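Local coordinates for protein putative TetR transcriptional regulator (Rhodococcus sp., PDB 2I10) that probably binds DNA and regulates transcription as a TetR-family protein, and binds p-nitrophenol in its C-terminal domain, at residues 132-137 / 163-168; 85-90 / 140-145; 36-41 / 46-51; 15-20 / 56-61. All coordinates share one frame; numbering follows the deposited sequence. Where two conformers were deposited one is given.

Interaction 1: residues 132-137 / 163-168; sequences EQMRQT and YVMAAV. With NPO (p-nitrophenol), chain C.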
loop_
_atom_site.group_PDB
_atom_site.type_symbol
_atom_site.label_atom_id
_atom_site.label_comp_id
_atom_site.label_asym_id
_atom_site.label_seq_id
_atom_site.Cartn_x
_atom_site.Cartn_y
_atom_site.Cartn_z
ATOM N N GLU B 132 -11.208 7.164 8.064
ATOM C CA GLU B 132 -11.295 7.977 9.260
ATOM C C GLU B 132 -12.009 7.262 10.398
ATOM O O GLU B 132 -11.687 7.465 11.556
ATOM C CB GLU B 132 -11.912 9.350 8.951
ATOM C CG GLU B 132 -10.937 10.240 8.209
ATOM C CD GLU B 132 -9.505 10.100 8.720
ATOM O OE1 GLU B 132 -8.614 9.684 7.942
ATOM O OE2 GLU B 132 -9.290 10.374 9.921
ATOM N N GLN B 133 -12.969 6.414 10.071
ATOM C CA GLN B 133 -13.616 5.619 11.105
ATOM C C GLN B 133 -12.637 4.609 11.658
ATOM O O GLN B 133 -12.608 4.364 12.844
ATOM C CB GLN B 133 -14.894 4.912 10.593
ATOM C CG GLN B 133 -15.722 4.285 11.711
ATOM C CD GLN B 133 -15.989 5.258 12.879
ATOM O OE1 GLN B 133 -16.778 6.188 12.728
ATOM N NE2 GLN B 133 -15.306 5.062 14.029
HETATM N N MSE B 134 -11.811 4.022 10.794
HETATM C CA MSE B 134 -10.769 3.135 11.290
HETATM C C MSE B 134 -9.791 3.877 12.234
HETATM O O MSE B 134 -9.510 3.387 13.304
HETATM C CB MSE B 134 -10.012 2.439 10.156
HETATM C CG MSE B 134 -8.754 1.715 10.671
HETATM SE SE MSE B 134 -7.847 0.660 9.313
HETATM C CE MSE B 134 -6.848 2.064 8.365
ATOM N N ARG B 135 -9.307 5.057 11.821
ATOM C CA ARG B 135 -8.402 5.846 12.622
ATOM C C ARG B 135 -9.036 6.136 13.995
ATOM O O ARG B 135 -8.410 5.916 15.013
ATOM C CB ARG B 135 -8.022 7.168 11.922
ATOM C CG ARG B 135 -6.840 7.892 12.590
ATOM C CD ARG B 135 -6.467 9.225 11.899
ATOM N NE ARG B 135 -7.485 10.183 12.248
ATOM C CZ ARG B 135 -7.395 11.062 13.245
ATOM N NH1 ARG B 135 -8.446 11.843 13.502
ATOM N NH2 ARG B 135 -6.255 11.210 13.932
ATOM N N GLN B 136 -10.279 6.622 13.995
ATOM C CA GLN B 136 -10.975 6.921 15.244
ATOM C C GLN B 136 -11.225 5.701 16.149
ATOM O O GLN B 136 -11.141 5.825 17.358
ATOM C CB GLN B 136 -12.285 7.700 14.986
ATOM C CG GLN B 136 -12.886 8.277 16.299
ATOM C CD GLN B 136 -11.924 9.197 17.046
ATOM O OE1 GLN B 136 -11.351 10.120 16.439
ATOM N NE2 GLN B 136 -11.708 8.935 18.356
ATOM N N THR B 137 -11.567 4.554 15.554
ATOM C CA THR B 137 -11.769 3.294 16.283
ATOM C C THR B 137 -10.488 2.828 16.991
ATOM O O THR B 137 -10.494 2.324 18.129
ATOM C CB THR B 137 -12.240 2.173 15.295
ATOM O OG1 THR B 137 -13.498 2.553 14.694
ATOM C CG2 THR B 137 -12.434 0.869 16.020
ATOM N N TYR B 163 0.633 5.087 12.616
ATOM C CA TYR B 163 1.524 3.985 12.338
ATOM C C TYR B 163 0.741 2.699 12.038
ATOM O O TYR B 163 1.104 1.974 11.130
ATOM C CB TYR B 163 2.498 3.742 13.480
ATOM C CG TYR B 163 3.062 2.351 13.430
ATOM C CD1 TYR B 163 4.152 2.050 12.613
ATOM C CD2 TYR B 163 2.495 1.334 14.181
ATOM C CE1 TYR B 163 4.646 0.766 12.563
ATOM C CE2 TYR B 163 2.971 0.043 14.106
ATOM C CZ TYR B 163 4.060 -0.228 13.306
ATOM O OH TYR B 163 4.573 -1.527 13.264
ATOM N N VAL B 164 -0.297 2.406 12.820
ATOM C CA VAL B 164 -1.127 1.192 12.591
ATOM C C VAL B 164 -1.748 1.195 11.216
ATOM O O VAL B 164 -1.826 0.149 10.595
ATOM C CB VAL B 164 -2.258 0.995 13.679
ATOM C CG1 VAL B 164 -3.203 -0.194 13.320
ATOM C CG2 VAL B 164 -1.630 0.776 15.072
HETATM N N MSE B 165 -2.222 2.365 10.761
HETATM C CA MSE B 165 -2.794 2.511 9.432
HETATM C C MSE B 165 -1.738 2.244 8.344
HETATM O O MSE B 165 -1.988 1.533 7.382
HETATM C CB MSE B 165 -3.346 3.922 9.273
HETATM C CG MSE B 165 -4.585 4.260 10.221
HETATM SE SE MSE B 165 -4.948 6.166 10.138
HETATM C CE MSE B 165 -5.740 6.333 8.369
ATOM N N ALA B 166 -0.572 2.870 8.485
ATOM C CA ALA B 166 0.598 2.579 7.624
ATOM C C ALA B 166 0.944 1.090 7.622
ATOM O O ALA B 166 1.142 0.484 6.560
ATOM C CB ALA B 166 1.799 3.439 8.073
ATOM N N ALA B 167 0.934 0.458 8.792
ATOM C CA ALA B 167 1.229 -0.970 8.826
ATOM C C ALA B 167 0.217 -1.835 8.024
ATOM O O ALA B 167 0.613 -2.727 7.265
ATOM C CB ALA B 167 1.379 -1.484 10.287
ATOM N N VAL B 168 -1.084 -1.568 8.159
ATOM C CA VAL B 168 -2.106 -2.322 7.437
ATOM C C VAL B 168 -1.954 -2.203 5.931
ATOM O O VAL B 168 -2.045 -3.169 5.206
ATOM C CB VAL B 168 -3.565 -1.810 7.748
ATOM C CG1 VAL B 168 -4.578 -2.530 6.873
ATOM C CG2 VAL B 168 -3.921 -2.009 9.188
HETATM C C1 NPO C . -5.910 13.197 8.426
HETATM C C2 NPO C . -5.718 13.778 7.185
HETATM C C3 NPO C . -5.816 13.035 6.036
HETATM C C4 NPO C . -6.108 11.705 6.105
HETATM C C5 NPO C . -6.308 11.084 7.332
HETATM C C6 NPO C . -6.212 11.831 8.497
HETATM O OH NPO C . -6.177 11.040 4.925
HETATM N N1 NPO C . -5.794 14.065 9.544
HETATM O O2 NPO C . -5.613 15.268 9.309
HETATM O O3 NPO C . -5.883 13.679 10.715
#
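The p-nitrophenol pocket in the C-terminal domain borders this contact, where helices 121-148 and 157-177 meet with 127° between their N-to-C directions. M165, a selenomethionine, lays its selenium along the aliphatic stem of R135, with M165 SE 3.5 Å from R135 CG and R135 CB and CD only slightly farther off. M134, a second selenomethionine, runs past M165 in the opposite direction, bringing its CE to 3.7 Å from M165 CG. R135 stays extended as far as CD and then bends (chi3 74°), taking its NE to E132. The resulting salt bridge spans 3.0 Å from R135 NE to E132 OE2 and uses the syn lone pair of OE2; E132 has two modelled positions, so the bridge is doubtful. Nitro oxygen O3 of the ligand stands 3.9 Å above the R135 guanidinium plane, over its centre. An alanine at R135 lacks the CG and CD under M165 SE and would probably leave that selenium poorly packed and the E132 carboxylate without its charged mate. R162 also lines the pocket, and S177 O of the second subunit hydrogen-bonds to the ligand. Cation over nitro oxygen suggests electrostatic attraction rather than a directed bond, which E132 may weaken.

Interaction 2: residues 85-90 / 140-145; sequences EAVLDF and DRFEKA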
loop_
_atom_site.group_PDB
_atom_site.type_symbol
_atom_site.label_atom_id
_atom_site.label_comp_id
_atom_site.label_asym_id
_atom_site.label_seq_id
_atom_site.Cartn_x
_atom_site.Cartn_y
_atom_site.Cartn_z
ATOM N N GLU B 85 -2.763 -6.578 21.916
ATOM C CA GLU B 85 -3.478 -7.753 21.386
ATOM C C GLU B 85 -4.527 -7.396 20.344
ATOM O O GLU B 85 -4.721 -8.157 19.372
ATOM C CB GLU B 85 -4.145 -8.561 22.503
ATOM C CG GLU B 85 -4.437 -9.988 22.099
ATOM C CD GLU B 85 -5.143 -10.826 23.180
ATOM O OE1 GLU B 85 -4.964 -10.571 24.411
ATOM O OE2 GLU B 85 -5.850 -11.786 22.771
ATOM N N ALA B 86 -5.195 -6.255 20.545
ATOM C CA ALA B 86 -6.180 -5.709 19.584
ATOM C C ALA B 86 -5.560 -5.497 18.195
ATOM O O ALA B 86 -6.042 -6.021 17.180
ATOM C CB ALA B 86 -6.799 -4.380 20.105
ATOM N N VAL B 87 -4.491 -4.717 18.176
ATOM C CA VAL B 87 -3.719 -4.437 16.962
ATOM C C VAL B 87 -3.091 -5.705 16.324
ATOM O O VAL B 87 -3.173 -5.880 15.092
ATOM C CB VAL B 87 -2.742 -3.307 17.228
ATOM C CG1 VAL B 87 -1.680 -3.169 16.094
ATOM C CG2 VAL B 87 -3.562 -1.980 17.442
ATOM N N LEU B 88 -2.512 -6.570 17.165
ATOM C CA LEU B 88 -1.966 -7.847 16.736
ATOM C C LEU B 88 -2.998 -8.717 15.986
ATOM O O LEU B 88 -2.719 -9.209 14.870
ATOM C CB LEU B 88 -1.344 -8.611 17.918
ATOM C CG LEU B 88 -0.962 -10.058 17.577
ATOM C CD1 LEU B 88 0.334 -10.148 16.771
ATOM C CD2 LEU B 88 -0.804 -10.885 18.832
ATOM N N ASP B 89 -4.152 -8.923 16.624
ATOM C CA ASP B 89 -5.308 -9.613 16.075
ATOM C C ASP B 89 -5.694 -8.991 14.742
ATOM O O ASP B 89 -5.834 -9.670 13.744
ATOM C CB ASP B 89 -6.473 -9.339 17.016
ATOM C CG ASP B 89 -7.211 -10.557 17.448
ATOM O OD1 ASP B 89 -6.577 -11.379 18.183
ATOM O OD2 ASP B 89 -8.445 -10.647 17.118
ATOM N N PHE B 90 -5.898 -7.682 14.738
ATOM C CA PHE B 90 -6.246 -6.990 13.517
ATOM C C PHE B 90 -5.237 -7.196 12.362
ATOM O O PHE B 90 -5.617 -7.503 11.207
ATOM C CB PHE B 90 -6.410 -5.511 13.755
ATOM C CG PHE B 90 -6.953 -4.814 12.576
ATOM C CD1 PHE B 90 -8.169 -5.245 12.018
ATOM C CD2 PHE B 90 -6.262 -3.775 11.977
ATOM C CE1 PHE B 90 -8.679 -4.639 10.875
ATOM C CE2 PHE B 90 -6.776 -3.157 10.854
ATOM C CZ PHE B 90 -7.974 -3.583 10.299
ATOM N N ASP B 140 -9.910 5.316 19.785
ATOM C CA ASP B 140 -10.825 5.020 20.917
ATOM C C ASP B 140 -10.210 3.872 21.668
ATOM O O ASP B 140 -10.200 3.876 22.899
ATOM C CB ASP B 140 -12.220 4.588 20.424
ATOM C CG ASP B 140 -13.046 5.740 19.912
ATOM O OD1 ASP B 140 -12.695 6.902 20.240
ATOM O OD2 ASP B 140 -14.072 5.503 19.191
ATOM N N ARG B 141 -9.675 2.878 20.947
ATOM C CA ARG B 141 -9.047 1.710 21.641
ATOM C C ARG B 141 -7.832 2.139 22.492
ATOM O O ARG B 141 -7.608 1.601 23.596
ATOM C CB ARG B 141 -8.607 0.610 20.664
ATOM C CG ARG B 141 -8.213 -0.745 21.286
ATOM C CD ARG B 141 -9.332 -1.344 22.145
ATOM N NE ARG B 141 -8.922 -2.448 23.018
ATOM C CZ ARG B 141 -8.406 -2.279 24.238
ATOM N NH1 ARG B 141 -8.184 -1.078 24.730
ATOM N NH2 ARG B 141 -8.123 -3.319 24.977
ATOM N N PHE B 142 -7.071 3.101 21.963
ATOM C CA PHE B 142 -5.864 3.622 22.623
ATOM C C PHE B 142 -6.245 4.432 23.886
ATOM O O PHE B 142 -5.554 4.357 24.901
ATOM C CB PHE B 142 -5.014 4.432 21.644
ATOM C CG PHE B 142 -4.294 3.570 20.586
ATOM C CD1 PHE B 142 -4.260 2.186 20.686
ATOM C CD2 PHE B 142 -3.634 4.157 19.507
ATOM C CE1 PHE B 142 -3.574 1.412 19.759
ATOM C CE2 PHE B 142 -2.961 3.366 18.585
ATOM C CZ PHE B 142 -2.924 1.998 18.722
ATOM N N GLU B 143 -7.372 5.140 23.808
ATOM C CA GLU B 143 -7.906 5.959 24.912
ATOM C C GLU B 143 -8.336 5.048 26.081
ATOM O O GLU B 143 -8.038 5.340 27.261
ATOM C CB GLU B 143 -9.047 6.855 24.406
ATOM C CG GLU B 143 -9.702 7.708 25.457
ATOM C CD GLU B 143 -10.956 8.407 24.972
ATOM O OE1 GLU B 143 -11.934 7.701 24.592
ATOM O OE2 GLU B 143 -10.996 9.666 25.022
ATOM N N LYS B 144 -8.955 3.919 25.738
ATOM C CA LYS B 144 -9.355 2.915 26.717
ATOM C C LYS B 144 -8.139 2.225 27.297
ATOM O O LYS B 144 -8.097 1.969 28.482
ATOM C CB LYS B 144 -10.263 1.880 26.036
ATOM C CG LYS B 144 -10.495 0.586 26.784
ATOM C CD LYS B 144 -11.408 -0.342 26.001
ATOM C CE LYS B 144 -11.668 -1.698 26.739
ATOM N NZ LYS B 144 -11.673 -1.628 28.235
ATOM N N ALA B 145 -7.160 1.872 26.452
ATOM C CA ALA B 145 -5.923 1.298 26.962
ATOM C C ALA B 145 -5.116 2.201 27.900
ATOM O O ALA B 145 -4.444 1.697 28.787
ATOM C CB ALA B 145 -5.038 0.719 25.828
#
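The guanidinium of R141, whose stem rests on the methyl of A86, is held at two of its nitrogens: NH2 hydrogen-bonds to R80 O and NE makes a weak hydrogen bond to M78 O. Both acceptors are backbone carbonyls around the C-terminal end of helix 71-78, so the positive charge probably interacts favourably with that helix end. R141 reaches there because its CG is anti to the backbone N (chi1 -168°) and the chain then bends at chi2 (56°). The bend turns the stem across A86, whose CB lies 4.1 Å from R141 CG and equally far from R141 NE. On one face of the guanidinium lies K144 CE, 4.0 Å above the plane and toward the rim of the group. Next to this half-polar patch is a purely apolar one. V87 and F142 cross at about a right angle, and V87 CG2 comes within 4.1 Å of F142 CE1, an ordinary van der Waals contact with the ring approached obliquely. Helices 83-98 and 121-148 thus join through a few light touches, and other helices fill in round them: helix 157-177 brings V164 to V87 and both C157 and L160 to F142, while M78 of helix 71-78 packs on A86.

Interaction 3: residues 36-41 / 46-51; sequences DLTKAL and PSLYAA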
loop_
_atom_site.group_PDB
_atom_site.type_symbol
_atom_site.label_atom_id
_atom_site.label_comp_id
_atom_site.label_asym_id
_atom_site.label_seq_id
_atom_site.Cartn_x
_atom_site.Cartn_y
_atom_site.Cartn_z
ATOM N N ASP B 36 -25.493 -4.776 -15.746
ATOM C CA ASP B 36 -24.027 -4.646 -15.831
ATOM C C ASP B 36 -23.344 -5.872 -15.244
ATOM O O ASP B 36 -22.364 -6.367 -15.788
ATOM C CB ASP B 36 -23.540 -3.423 -15.034
ATOM C CG ASP B 36 -23.985 -2.081 -15.655
ATOM O OD1 ASP B 36 -24.262 -2.028 -16.894
ATOM O OD2 ASP B 36 -24.017 -1.077 -14.893
ATOM N N LEU B 37 -23.845 -6.345 -14.108
ATOM C CA LEU B 37 -23.180 -7.453 -13.405
ATOM C C LEU B 37 -23.347 -8.786 -14.104
ATOM O O LEU B 37 -22.367 -9.546 -14.255
ATOM C CB LEU B 37 -23.685 -7.555 -11.973
ATOM C CG LEU B 37 -23.232 -6.407 -11.070
ATOM C CD1 LEU B 37 -24.194 -6.304 -9.860
ATOM C CD2 LEU B 37 -21.811 -6.596 -10.620
ATOM N N THR B 38 -24.566 -9.075 -14.535
ATOM C CA THR B 38 -24.835 -10.292 -15.322
ATOM C C THR B 38 -24.041 -10.309 -16.597
ATOM O O THR B 38 -23.479 -11.353 -16.942
ATOM C CB THR B 38 -26.339 -10.517 -15.629
ATOM O OG1 THR B 38 -26.881 -9.344 -16.257
ATOM C CG2 THR B 38 -27.082 -10.838 -14.299
ATOM N N LYS B 39 -23.977 -9.183 -17.305
ATOM C CA LYS B 39 -23.174 -9.122 -18.536
ATOM C C LYS B 39 -21.693 -9.360 -18.234
ATOM O O LYS B 39 -21.033 -10.125 -18.920
ATOM C CB LYS B 39 -23.342 -7.787 -19.273
ATOM C CG LYS B 39 -22.207 -7.467 -20.274
ATOM C CD LYS B 39 -22.636 -6.421 -21.298
ATOM C CE LYS B 39 -21.505 -6.098 -22.283
ATOM N NZ LYS B 39 -21.994 -5.248 -23.421
ATOM N N ALA B 40 -21.182 -8.696 -17.187
ATOM C CA ALA B 40 -19.746 -8.828 -16.796
ATOM C C ALA B 40 -19.385 -10.230 -16.293
ATOM O O ALA B 40 -18.298 -10.738 -16.592
ATOM C CB ALA B 40 -19.362 -7.769 -15.759
ATOM N N LEU B 41 -20.286 -10.844 -15.532
ATOM C CA LEU B 41 -20.103 -12.185 -14.992
ATOM C C LEU B 41 -20.416 -13.290 -15.977
ATOM O O LEU B 41 -19.933 -14.413 -15.819
ATOM C CB LEU B 41 -20.976 -12.382 -13.751
ATOM C CG LEU B 41 -20.526 -11.505 -12.585
ATOM C CD1 LEU B 41 -21.412 -11.705 -11.330
ATOM C CD2 LEU B 41 -19.100 -11.731 -12.274
ATOM N N PRO B 46 -31.168 -14.917 -12.342
ATOM C CA PRO B 46 -31.409 -15.908 -11.268
ATOM C C PRO B 46 -30.144 -16.633 -10.758
ATOM O O PRO B 46 -30.014 -16.847 -9.557
ATOM C CB PRO B 46 -32.354 -16.929 -11.913
ATOM C CG PRO B 46 -32.528 -16.556 -13.266
ATOM C CD PRO B 46 -31.961 -15.213 -13.553
ATOM N N SER B 47 -29.221 -17.013 -11.651
ATOM C CA SER B 47 -27.946 -17.572 -11.183
ATOM C C SER B 47 -27.086 -16.578 -10.374
ATOM O O SER B 47 -26.408 -16.993 -9.457
ATOM C CB SER B 47 -27.115 -18.168 -12.318
ATOM O OG SER B 47 -27.889 -19.035 -13.156
ATOM N N LEU B 48 -27.083 -15.297 -10.721
ATOM C CA LEU B 48 -26.370 -14.302 -9.933
ATOM C C LEU B 48 -26.949 -14.239 -8.514
ATOM O O LEU B 48 -26.210 -14.160 -7.525
ATOM C CB LEU B 48 -26.450 -12.913 -10.611
ATOM C CG LEU B 48 -25.929 -11.735 -9.784
ATOM C CD1 LEU B 48 -24.436 -11.829 -9.831
ATOM C CD2 LEU B 48 -26.384 -10.356 -10.334
ATOM N N TYR B 49 -28.282 -14.250 -8.431
ATOM C CA TYR B 49 -28.965 -14.216 -7.153
ATOM C C TYR B 49 -28.653 -15.452 -6.308
ATOM O O TYR B 49 -28.297 -15.324 -5.177
ATOM C CB TYR B 49 -30.495 -14.055 -7.357
ATOM C CG TYR B 49 -31.252 -13.986 -6.057
ATOM C CD1 TYR B 49 -31.238 -12.818 -5.292
ATOM C CD2 TYR B 49 -31.926 -15.110 -5.553
ATOM C CE1 TYR B 49 -31.921 -12.753 -4.073
ATOM C CE2 TYR B 49 -32.607 -15.061 -4.327
ATOM C CZ TYR B 49 -32.585 -13.882 -3.604
ATOM O OH TYR B 49 -33.217 -13.805 -2.404
ATOM N N ALA B 50 -28.765 -16.631 -6.885
ATOM C CA ALA B 50 -28.431 -17.890 -6.198
ATOM C C ALA B 50 -27.001 -17.937 -5.677
ATOM O O ALA B 50 -26.760 -18.398 -4.545
ATOM C CB ALA B 50 -28.690 -19.089 -7.137
ATOM N N ALA B 51 -26.048 -17.454 -6.481
ATOM C CA ALA B 51 -24.634 -17.412 -6.067
ATOM C C ALA B 51 -24.269 -16.289 -5.124
ATOM O O ALA B 51 -23.479 -16.498 -4.230
ATOM C CB ALA B 51 -23.726 -17.323 -7.313
#
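L48 sends its CG anti to the backbone N (chi1 171°), and this carries both of its methyls across to helix 34-41. L41 answers with CG anti to its own carbonyl carbon (chi1 -67°), and the two leucines cross at about a right angle, meeting methyl to methyl. L41 CD1 lies 3.4 Å from L48 CD1, tighter than usual for two carbons. The other branch of L48 is used one turn back along the partner helix: its CD2 comes to 4.1 Å from T38 CG2 and to 4.2 Å from L37 CB. T38 offers only its methyl to L48, since its hydroxyl hydrogen-bonds to the backbone carbonyls of I34 and T35 within its own helix. L48 is therefore a single apolar plug inserted among three residues, L37, T38 and L41, that follow one face of helix 34-41. The two helices form the predicted helix-turn-helix, residues 33-52, with 89° between their N-to-C directions; helix 45-52 stands in the position of the recognition helix of TetR-family proteins. P46, Y49, A50 and A51 are exposed on that helix, consistent with a surface offered to DNA. Around the plug, I43 of the connecting turn packs on L48, while L58 of helix 55-66 touches both L37 and L48. L23 of helix 15-27 packs against L37.

Interaction 4: residues 15-20 / 56-61; sequences VALQTA and RDLFEK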
loop_
_atom_site.group_PDB
_atom_site.type_symbol
_atom_site.label_atom_id
_atom_site.label_comp_id
_atom_site.label_asym_id
_atom_site.label_seq_id
_atom_site.Cartn_x
_atom_site.Cartn_y
_atom_site.Cartn_z
ATOM N N VAL B 15 -12.694 -14.790 -9.195
ATOM C CA VAL B 15 -12.713 -13.927 -10.379
ATOM C C VAL B 15 -14.041 -13.126 -10.497
ATOM O O VAL B 15 -14.064 -11.994 -10.988
ATOM C CB VAL B 15 -12.301 -14.690 -11.690
ATOM C CG1 VAL B 15 -11.931 -16.152 -11.400
ATOM C CG2 VAL B 15 -13.315 -14.525 -12.799
ATOM N N ALA B 16 -15.129 -13.731 -10.029
ATOM C CA ALA B 16 -16.444 -13.100 -9.995
ATOM C C ALA B 16 -16.416 -11.821 -9.135
ATOM O O ALA B 16 -16.830 -10.765 -9.576
ATOM C CB ALA B 16 -17.479 -14.092 -9.491
ATOM N N LEU B 17 -15.858 -11.913 -7.929
ATOM C CA LEU B 17 -15.678 -10.747 -7.037
ATOM C C LEU B 17 -14.749 -9.668 -7.596
ATOM O O LEU B 17 -14.992 -8.475 -7.432
ATOM C CB LEU B 17 -15.185 -11.201 -5.680
ATOM C CG LEU B 17 -16.181 -12.041 -4.862
ATOM C CD1 LEU B 17 -15.512 -12.306 -3.511
ATOM C CD2 LEU B 17 -17.531 -11.334 -4.638
ATOM N N GLN B 18 -13.705 -10.092 -8.295
ATOM C CA GLN B 18 -12.836 -9.150 -8.953
ATOM C C GLN B 18 -13.544 -8.428 -10.049
ATOM O O GLN B 18 -13.347 -7.240 -10.218
ATOM C CB GLN B 18 -11.621 -9.873 -9.522
ATOM C CG GLN B 18 -10.604 -9.009 -10.195
ATOM C CD GLN B 18 -9.367 -9.857 -10.539
ATOM O OE1 GLN B 18 -8.369 -9.344 -10.973
ATOM N NE2 GLN B 18 -9.468 -11.183 -10.345
ATOM N N THR B 19 -14.349 -9.157 -10.822
ATOM C CA THR B 19 -15.145 -8.546 -11.872
ATOM C C THR B 19 -16.133 -7.513 -11.330
ATOM O O THR B 19 -16.253 -6.402 -11.863
ATOM C CB THR B 19 -15.880 -9.640 -12.700
ATOM O OG1 THR B 19 -14.892 -10.547 -13.155
ATOM C CG2 THR B 19 -16.547 -9.034 -13.891
ATOM N N ALA B 20 -16.836 -7.902 -10.266
ATOM C CA ALA B 20 -17.729 -6.995 -9.527
ATOM C C ALA B 20 -17.003 -5.770 -8.970
ATOM O O ALA B 20 -17.461 -4.649 -9.180
ATOM C CB ALA B 20 -18.427 -7.757 -8.460
ATOM N N ARG B 56 -26.849 -5.663 -3.413
ATOM C CA ARG B 56 -26.319 -5.218 -2.127
ATOM C C ARG B 56 -25.500 -6.313 -1.476
ATOM O O ARG B 56 -24.411 -6.063 -0.985
ATOM C CB ARG B 56 -27.423 -4.740 -1.183
ATOM C CG ARG B 56 -26.881 -4.063 0.106
ATOM C CD ARG B 56 -26.120 -2.754 -0.254
ATOM N NE ARG B 56 -25.834 -1.885 0.889
ATOM C CZ ARG B 56 -26.728 -1.075 1.469
ATOM N NH1 ARG B 56 -26.371 -0.315 2.490
ATOM N NH2 ARG B 56 -27.975 -1.019 1.034
ATOM N N ASP B 57 -26.020 -7.530 -1.443
ATOM C CA ASP B 57 -25.248 -8.669 -0.886
ATOM C C ASP B 57 -23.904 -8.762 -1.628
ATOM O O ASP B 57 -22.876 -8.897 -1.004
ATOM C CB ASP B 57 -25.976 -10.002 -1.065
ATOM C CG ASP B 57 -27.255 -10.093 -0.257
ATOM O OD1 ASP B 57 -27.365 -9.445 0.785
ATOM O OD2 ASP B 57 -28.157 -10.828 -0.670
ATOM N N LEU B 58 -23.946 -8.720 -2.959
ATOM C CA LEU B 58 -22.729 -8.861 -3.764
ATOM C C LEU B 58 -21.732 -7.713 -3.473
ATOM O O LEU B 58 -20.547 -7.924 -3.359
ATOM C CB LEU B 58 -23.051 -8.939 -5.249
ATOM C CG LEU B 58 -21.936 -8.784 -6.286
ATOM C CD1 LEU B 58 -20.785 -9.825 -6.031
ATOM C CD2 LEU B 58 -22.493 -8.916 -7.725
ATOM N N PHE B 59 -22.237 -6.510 -3.348
ATOM C CA PHE B 59 -21.379 -5.353 -3.047
ATOM C C PHE B 59 -20.712 -5.480 -1.677
ATOM O O PHE B 59 -19.517 -5.200 -1.541
ATOM C CB PHE B 59 -22.196 -4.057 -3.201
ATOM C CG PHE B 59 -21.439 -2.792 -2.839
ATOM C CD1 PHE B 59 -20.501 -2.233 -3.735
ATOM C CD2 PHE B 59 -21.687 -2.133 -1.630
ATOM C CE1 PHE B 59 -19.821 -1.058 -3.430
ATOM C CE2 PHE B 59 -21.007 -0.935 -1.318
ATOM C CZ PHE B 59 -20.068 -0.405 -2.213
ATOM N N GLU B 60 -21.458 -5.932 -0.665
ATOM C CA GLU B 60 -20.882 -6.121 0.672
ATOM C C GLU B 60 -19.839 -7.238 0.667
ATOM O O GLU B 60 -18.849 -7.143 1.371
ATOM C CB GLU B 60 -21.978 -6.422 1.729
ATOM C CG GLU B 60 -23.130 -5.348 1.832
ATOM C CD GLU B 60 -22.685 -3.981 2.365
ATOM O OE1 GLU B 60 -21.605 -3.909 2.963
ATOM O OE2 GLU B 60 -23.437 -2.979 2.221
ATOM N N LYS B 61 -20.046 -8.286 -0.136
ATOM C CA LYS B 61 -19.050 -9.387 -0.252
ATOM C C LYS B 61 -17.753 -8.885 -0.928
ATOM O O LYS B 61 -16.645 -9.318 -0.593
ATOM C CB LYS B 61 -19.604 -10.587 -1.072
ATOM C CG LYS B 61 -20.802 -11.343 -0.476
ATOM C CD LYS B 61 -21.526 -12.276 -1.571
ATOM C CE LYS B 61 -22.979 -12.641 -1.246
ATOM N NZ LYS B 61 -23.169 -13.256 0.136
#
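Apolar contacts do the joining between L17, A20, L58 and the base of K61. L17 and L58 run past each other in opposite directions, with L17 CD2 3.8 Å from L58 CD1. The same L58 methyl lies 4.0 Å from A20 CB, so one branch of a single leucine serves two residues of helix 15-27. L58 gets there with its CG anti to the backbone N (chi1 167°). At the exposed margin K61 contributes only its first side-chain carbon: K61 CB sits 4.2 Å from L17 CD2, and the rest of the lysine leads away from helix 15-27. The polar bonds lie beside this apolar seam and do not link the two segments. T19 OG1 donates to V15 O at 2.7 Å, sharing that carbonyl with T19 N, which comes from the opposite face of its plane. R56 NE forms a 3.0 Å salt bridge with E60 OE2, using the anti lone pair, while E60 OE1 is paired with R70. Helices 15-27 and 55-66 meet with 100° between their directions and pack against the helix-turn-helix pair: L58 also touches F52 of helix 45-52, and A16 packs on L41. F59 points away from helix 15-27 here, its ring meeting those of F24 and Y29.

How the interactions relate
The four contacts form two pairs in different domains. Interactions 3 and 4 touch within the DNA-binding domain, interaction 3 nested inside the loop that interaction 4 closes; A40 and L41 both pack on T19, so that the four helices pack as one unit around buried leucines. Interactions 1 and 2 share helix 121-148 in the C-terminal domain, and F90 packs against V168 and M134. Interaction 2 is buried, as is most of interaction 4 apart from K61; interactions 1 and 3 are partly buried. Interaction 1 alone meets the ligand; its R135 and R141 of interaction 2 bring guanidinium groups, while interaction 3 is apolar throughout. Centres of interactions 1 and 3 lie about 34 Å apart.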